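Local coordinates for protein yciO (Escherichia coli, PDB 1K7J), which is of unknown function but belongs to the SUA5 family and may bind double-stranded RNA, at residues I30-D35 with M140-L145; E151-D156 with Q179-V184. All coordinates share one frame; numbering follows the deposited sequence.

Contact 1 (I30-D35 with M140-L145); sequences IVYPTD and MLSTSL. With SO4 (sulfate ion), chain B.
Tyr-32 and Ser-142 meet between two strands, 30-34 and 140-144, whose axes come no closer than 9.3 Å and run at 70° to each other, so side chains rather than backbone hydrogen bonds span the gap. Both belong to one mixed sheet, where strand 37-43 lies between them. Tyr-32 and Met-140 carry the largest shares of the contact. With CG of Tyr-32 set between the backbone N and the carbonyl carbon (chi1 64°), the ring reaches across to strand 140-144. There OH lies 2.7 Å from Ser-142 OG, a hydrogen bond in which either hydroxyl could be donor; OG approaches at the ring's edge, in its plane. One face of the same ring receives the selenomethionine Met-140. Its CE sits 3.7 Å from the ring centroid and 24° off the normal, a CH-pi contact displaced toward the phenol end, as the 3.3 Å from CE to Tyr-32 CZ confirms. SE also lies close to the ring, though more obliquely, a Met-aromatic contact. Met-140 gets there because CG leaves anti to the backbone N before the chain bends at chi2 and chi3. Ile-30 CD1 touches SE from a side chain crossing Met-140 at about a right angle, while at the other end Val-31 CG1 packs 3.8 Å from Leu-145 CD2. Beyond the ring, Ser-144 donates two hydrogen bonds to a sulfate. Its N reaches O2 at 2.7 Å, nearly straight. Its OG reaches O1 at 2.6 Å. Arg-122 also bonds to Ser-144 OG. All six residues that touch across the strands are buried, so the Tyr-32 to Ser-142 bond pairs two hydroxyls inside an otherwise apolar interface, while the sulfate, probably from the crystallisation liquor, occupies a site lined by Arg-57, Arg-196 and Ser-144 that may be able to hold an anion.

Contact 2 (E151-D156 with Q179-V184); sequences EFTESD and QKPTTV
Thr-153 N donates to Gln-179 O at 2.9 Å, with an N-H...O angle of 166°, joining the loop before helix 157-164 to the segment leading into strand 183-186. The donor is tilted 31° from the carbonyl plane. Phe-152 CA makes a CA-H...O contact with that same oxygen at 3.3 Å, and the Phe-152 ring turns its edge to it. One acceptor therefore faces one strong donor and one weak one. Ser-155 OG lies 3.3 Å from Gln-179 OE1; this is a weak bond, and its proton has another acceptor within reach. The bend of Gln-179 at chi2 (-111°) carries the amide to Ser-155. Asp-156 OD1 is satisfied elsewhere: as N-cap of helix 157-164 it accepts from the backbone N of Glu-158 and Glu-159. Apolar contact comes from Thr-153, whose CG2 meets Pro-181 CB at 3.5 Å. Pro-181 CD also rests against Glu-151 O, at 3.4 Å. Replacing Thr-153 by a serine would probably leave a gap over Pro-181 where the methyl had packed. Pro-181 is also backbone-bonded to Val-199 and touches Arg-196, so the join ties this loop to the sheet's edge region. Since the one strong bond across the segments uses main-chain atoms alone, the join rests on backbone conformation, with the methyl-proline contact on its buried side and the weak serine-glutamine pair at an exposed edge.

Overall arrangement
From the N terminus, the chain lays down strand 30-34 early. Contact 1 closes a long loop of 104 residues, of which 36 are helix and 21 strand, when strand 140-144 arrives. Contact 2 opens only after that, at 151-156, and closes a shorter loop of 22 residues containing helix 157-164 and strand 170-173; the two loops therefore follow in series, neither enclosing nor crossing the other. Their centres are 11 Å apart, and they meet directly: Leu-145 O lies 2.7 Å from Glu-154 N, a probable hydrogen bond. Both reach the same mixed sheet, contact 1 near its middle and contact 2 where the chain enters strand 183-186, next to edge strand 193-196.

Contact 1 (I30-D35 with M140-L145)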
loop_
_atom_site.group_PDB
_atom_site.type_symbol
_atom_site.label_atom_id
_atom_site.label_comp_id
_atom_site.label_asym_id
_atom_site.label_seq_id
_atom_site.Cartn_x
_atom_site.Cartn_y
_atom_site.Cartn_z
ATOM N N ILE A 30 8.862 -4.458 -5.371
ATOM C CA ILE A 30 9.701 -3.790 -4.389
ATOM C C ILE A 30 9.093 -3.760 -2.999
ATOM O O ILE A 30 7.892 -3.963 -2.819
ATOM C CB ILE A 30 9.992 -2.323 -4.796
ATOM C CG1 ILE A 30 8.747 -1.455 -4.575
ATOM C CG2 ILE A 30 10.417 -2.261 -6.261
ATOM C CD1 ILE A 30 8.991 0.029 -4.791
ATOM N N VAL A 31 9.953 -3.526 -2.015
ATOM C CA VAL A 31 9.534 -3.395 -0.632
ATOM C C VAL A 31 9.878 -1.948 -0.315
ATOM O O VAL A 31 11.005 -1.505 -0.545
ATOM C CB VAL A 31 10.322 -4.328 0.312
ATOM C CG1 VAL A 31 10.018 -3.974 1.768
ATOM C CG2 VAL A 31 9.941 -5.778 0.039
ATOM N N TYR A 32 8.904 -1.199 0.183
ATOM C CA TYR A 32 9.146 0.198 0.505
ATOM C C TYR A 32 8.481 0.594 1.814
ATOM O O TYR A 32 7.489 0.000 2.228
ATOM C CB TYR A 32 8.656 1.106 -0.628
ATOM C CG TYR A 32 7.165 1.081 -0.879
ATOM C CD1 TYR A 32 6.562 0.017 -1.551
ATOM C CD2 TYR A 32 6.361 2.145 -0.475
ATOM C CE1 TYR A 32 5.185 0.020 -1.820
ATOM C CE2 TYR A 32 4.993 2.158 -0.738
ATOM C CZ TYR A 32 4.413 1.097 -1.412
ATOM O OH TYR A 32 3.063 1.130 -1.701
ATOM N N PRO A 33 9.020 1.619 2.481
ATOM C CA PRO A 33 8.464 2.076 3.753
ATOM C C PRO A 33 7.229 2.957 3.626
ATOM O O PRO A 33 7.103 3.724 2.676
ATOM C CB PRO A 33 9.628 2.844 4.364
ATOM C CG PRO A 33 10.236 3.499 3.148
ATOM C CD PRO A 33 10.246 2.367 2.139
ATOM N N THR A 34 6.313 2.828 4.586
ATOM C CA THR A 34 5.124 3.676 4.632
ATOM C C THR A 34 5.044 4.151 6.079
ATOM O O THR A 34 5.863 3.758 6.912
ATOM C CB THR A 34 3.806 2.924 4.296
ATOM O OG1 THR A 34 3.417 2.103 5.405
ATOM C CG2 THR A 34 3.975 2.066 3.052
ATOM N N ASP A 35 4.068 4.996 6.377
ATOM C CA ASP A 35 3.894 5.500 7.735
ATOM C C ASP A 35 3.448 4.381 8.678
ATOM O O ASP A 35 3.610 4.487 9.893
ATOM C CB ASP A 35 2.847 6.608 7.744
ATOM C CG ASP A 35 1.563 6.183 7.072
ATOM O OD1 ASP A 35 1.491 6.273 5.829
ATOM O OD2 ASP A 35 0.640 5.735 7.785
HETATM N N MSE A 140 0.257 2.637 -6.871
HETATM C CA MSE A 140 1.119 1.471 -6.864
HETATM C C MSE A 140 0.305 0.323 -6.270
HETATM O O MSE A 140 -0.319 0.488 -5.226
HETATM C CB MSE A 140 2.350 1.762 -6.001
HETATM C CG MSE A 140 3.354 0.641 -5.886
HETATM SE SE MSE A 140 5.159 1.341 -5.738
HETATM C CE MSE A 140 4.888 2.645 -4.341
ATOM N N LEU A 141 0.265 -0.818 -6.952
ATOM C CA LEU A 141 -0.457 -1.968 -6.420
ATOM C C LEU A 141 0.374 -2.409 -5.228
ATOM O O LEU A 141 1.585 -2.611 -5.354
ATOM C CB LEU A 141 -0.532 -3.094 -7.449
ATOM C CG LEU A 141 -1.115 -4.405 -6.913
ATOM C CD1 LEU A 141 -2.548 -4.188 -6.438
ATOM C CD2 LEU A 141 -1.061 -5.461 -8.002
ATOM N N SER A 142 -0.262 -2.556 -4.072
ATOM C CA SER A 142 0.475 -2.918 -2.871
ATOM C C SER A 142 -0.298 -3.775 -1.886
ATOM O O SER A 142 -1.461 -4.112 -2.096
ATOM C CB SER A 142 0.904 -1.643 -2.135
ATOM O OG SER A 142 1.532 -0.712 -2.999
ATOM N N THR A 143 0.402 -4.129 -0.814
ATOM C CA THR A 143 -0.139 -4.872 0.322
ATOM C C THR A 143 0.834 -4.564 1.449
ATOM O O THR A 143 1.997 -4.225 1.200
ATOM C CB THR A 143 -0.163 -6.420 0.130
ATOM O OG1 THR A 143 1.174 -6.936 0.164
ATOM C CG2 THR A 143 -0.833 -6.798 -1.173
ATOM N N SER A 144 0.369 -4.638 2.688
ATOM C CA SER A 144 1.270 -4.395 3.803
ATOM C C SER A 144 2.194 -5.602 3.847
ATOM O O SER A 144 1.817 -6.689 3.412
ATOM C CB SER A 144 0.495 -4.301 5.116
ATOM O OG SER A 144 -0.375 -3.187 5.117
ATOM N N LEU A 145 3.406 -5.414 4.349
ATOM C CA LEU A 145 4.331 -6.528 4.451
ATOM C C LEU A 145 4.260 -7.081 5.866
ATOM O O LEU A 145 4.740 -6.459 6.810
ATOM C CB LEU A 145 5.763 -6.077 4.148
ATOM C CG LEU A 145 6.821 -7.185 4.158
ATOM C CD1 LEU A 145 6.450 -8.261 3.147
ATOM C CD2 LEU A 145 8.189 -6.596 3.829
HETATM S S SO4 B . -3.209 -5.199 4.131
HETATM O O1 SO4 B . -2.856 -3.900 4.730
HETATM O O2 SO4 B . -2.091 -5.689 3.307
HETATM O O3 SO4 B . -3.488 -6.179 5.201
HETATM O O4 SO4 B . -4.408 -5.035 3.289
#

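Contact 2 (E151-D156 with Q179-V184)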
loop_
_atom_site.group_PDB
_atom_site.type_symbol
_atom_site.label_atom_id
_atom_site.label_comp_id
_atom_site.label_asym_id
_atom_site.label_seq_id
_atom_site.Cartn_x
_atom_site.Cartn_y
_atom_site.Cartn_z
ATOM N N GLU A 151 -0.223 -10.304 13.263
ATOM C CA GLU A 151 -1.062 -9.114 13.317
ATOM C C GLU A 151 -0.160 -7.901 13.144
ATOM O O GLU A 151 -0.627 -6.765 13.142
ATOM C CB GLU A 151 -1.760 -9.005 14.672
ATOM C CG GLU A 151 -2.563 -10.219 15.092
ATOM C CD GLU A 151 -3.108 -10.073 16.501
ATOM O OE1 GLU A 151 -2.300 -9.807 17.420
ATOM O OE2 GLU A 151 -4.336 -10.224 16.691
ATOM N N PHE A 152 1.138 -8.154 13.001
ATOM C CA PHE A 152 2.121 -7.084 12.871
ATOM C C PHE A 152 2.770 -7.015 11.502
ATOM O O PHE A 152 2.831 -8.007 10.777
ATOM C CB PHE A 152 3.222 -7.264 13.918
ATOM C CG PHE A 152 2.713 -7.341 15.330
ATOM C CD1 PHE A 152 2.180 -6.218 15.954
ATOM C CD2 PHE A 152 2.773 -8.538 16.039
ATOM C CE1 PHE A 152 1.714 -6.284 17.269
ATOM C CE2 PHE A 152 2.310 -8.616 17.354
ATOM C CZ PHE A 152 1.780 -7.485 17.971
ATOM N N THR A 153 3.257 -5.830 11.151
ATOM C CA THR A 153 3.937 -5.644 9.875
ATOM C C THR A 153 5.431 -5.725 10.135
ATOM O O THR A 153 5.887 -5.485 11.259
ATOM C CB THR A 153 3.663 -4.254 9.259
ATOM O OG1 THR A 153 4.234 -3.239 10.095
ATOM C CG2 THR A 153 2.179 -4.017 9.110
ATOM N N GLU A 154 6.194 -6.078 9.107
ATOM C CA GLU A 154 7.641 -6.135 9.244
ATOM C C GLU A 154 8.083 -4.680 9.345
ATOM O O GLU A 154 7.550 -3.810 8.650
ATOM C CB GLU A 154 8.273 -6.824 8.031
ATOM C CG GLU A 154 7.959 -8.315 7.974
ATOM C CD GLU A 154 8.701 -9.049 6.869
ATOM O OE1 GLU A 154 9.932 -9.239 6.983
ATOM O OE2 GLU A 154 8.045 -9.439 5.882
ATOM N N SER A 155 9.047 -4.410 10.216
ATOM C CA SER A 155 9.490 -3.039 10.432
ATOM C C SER A 155 10.998 -2.834 10.386
ATOM O O SER A 155 11.463 -1.696 10.365
ATOM C CB SER A 155 8.969 -2.554 11.784
ATOM O OG SER A 155 9.488 -3.356 12.835
ATOM N N ASP A 156 11.747 -3.933 10.385
ATOM C CA ASP A 156 13.209 -3.899 10.362
ATOM C C ASP A 156 13.696 -4.205 8.943
ATOM O O ASP A 156 13.583 -5.337 8.474
ATOM C CB ASP A 156 13.746 -4.954 11.334
ATOM C CG ASP A 156 15.255 -4.935 11.459
ATOM O OD1 ASP A 156 15.942 -4.621 10.465
ATOM O OD2 ASP A 156 15.754 -5.256 12.558
ATOM N N GLN A 179 5.399 -1.495 13.996
ATOM C CA GLN A 179 4.891 -2.776 13.514
ATOM C C GLN A 179 3.369 -2.848 13.517
ATOM O O GLN A 179 2.793 -3.898 13.239
ATOM C CB GLN A 179 5.468 -3.926 14.341
ATOM C CG GLN A 179 5.612 -3.623 15.814
ATOM C CD GLN A 179 7.070 -3.518 16.242
ATOM O OE1 GLN A 179 7.846 -2.734 15.683
ATOM N NE2 GLN A 179 7.448 -4.310 17.235
ATOM N N LYS A 180 2.720 -1.734 13.836
ATOM C CA LYS A 180 1.263 -1.682 13.846
ATOM C C LYS A 180 0.814 -1.331 12.430
ATOM O O LYS A 180 1.263 -0.340 11.858
ATOM C CB LYS A 180 0.768 -0.622 14.835
ATOM C CG LYS A 180 -0.750 -0.579 14.982
ATOM C CD LYS A 180 -1.202 0.491 15.966
ATOM C CE LYS A 180 -0.758 0.181 17.386
ATOM N NZ LYS A 180 -1.212 1.237 18.341
ATOM N N PRO A 181 -0.072 -2.146 11.841
ATOM C CA PRO A 181 -0.556 -1.889 10.481
ATOM C C PRO A 181 -1.603 -0.781 10.452
ATOM O O PRO A 181 -1.977 -0.241 11.495
ATOM C CB PRO A 181 -1.131 -3.238 10.070
ATOM C CG PRO A 181 -1.727 -3.724 11.359
ATOM C CD PRO A 181 -0.633 -3.404 12.368
ATOM N N THR A 182 -2.064 -0.433 9.257
ATOM C CA THR A 182 -3.084 0.599 9.127
ATOM C C THR A 182 -4.407 0.112 9.703
ATOM O O THR A 182 -4.645 -1.092 9.838
ATOM C CB THR A 182 -3.382 0.950 7.656
ATOM O OG1 THR A 182 -3.825 -0.230 6.975
ATOM C CG2 THR A 182 -2.160 1.518 6.961
ATOM N N THR A 183 -5.262 1.061 10.056
ATOM C CA THR A 183 -6.589 0.714 10.522
ATOM C C THR A 183 -7.351 0.571 9.213
ATOM O O THR A 183 -7.275 1.447 8.344
ATOM C CB THR A 183 -7.189 1.836 11.372
ATOM O OG1 THR A 183 -6.577 1.805 12.665
ATOM C CG2 THR A 183 -8.703 1.672 11.508
ATOM N N VAL A 184 -8.052 -0.544 9.052
ATOM C CA VAL A 184 -8.798 -0.785 7.826
ATOM C C VAL A 184 -10.279 -0.545 8.066
ATOM O O VAL A 184 -10.884 -1.163 8.943
ATOM C CB VAL A 184 -8.582 -2.231 7.325
ATOM C CG1 VAL A 184 -9.339 -2.456 6.024
ATOM C CG2 VAL A 184 -7.095 -2.492 7.124
#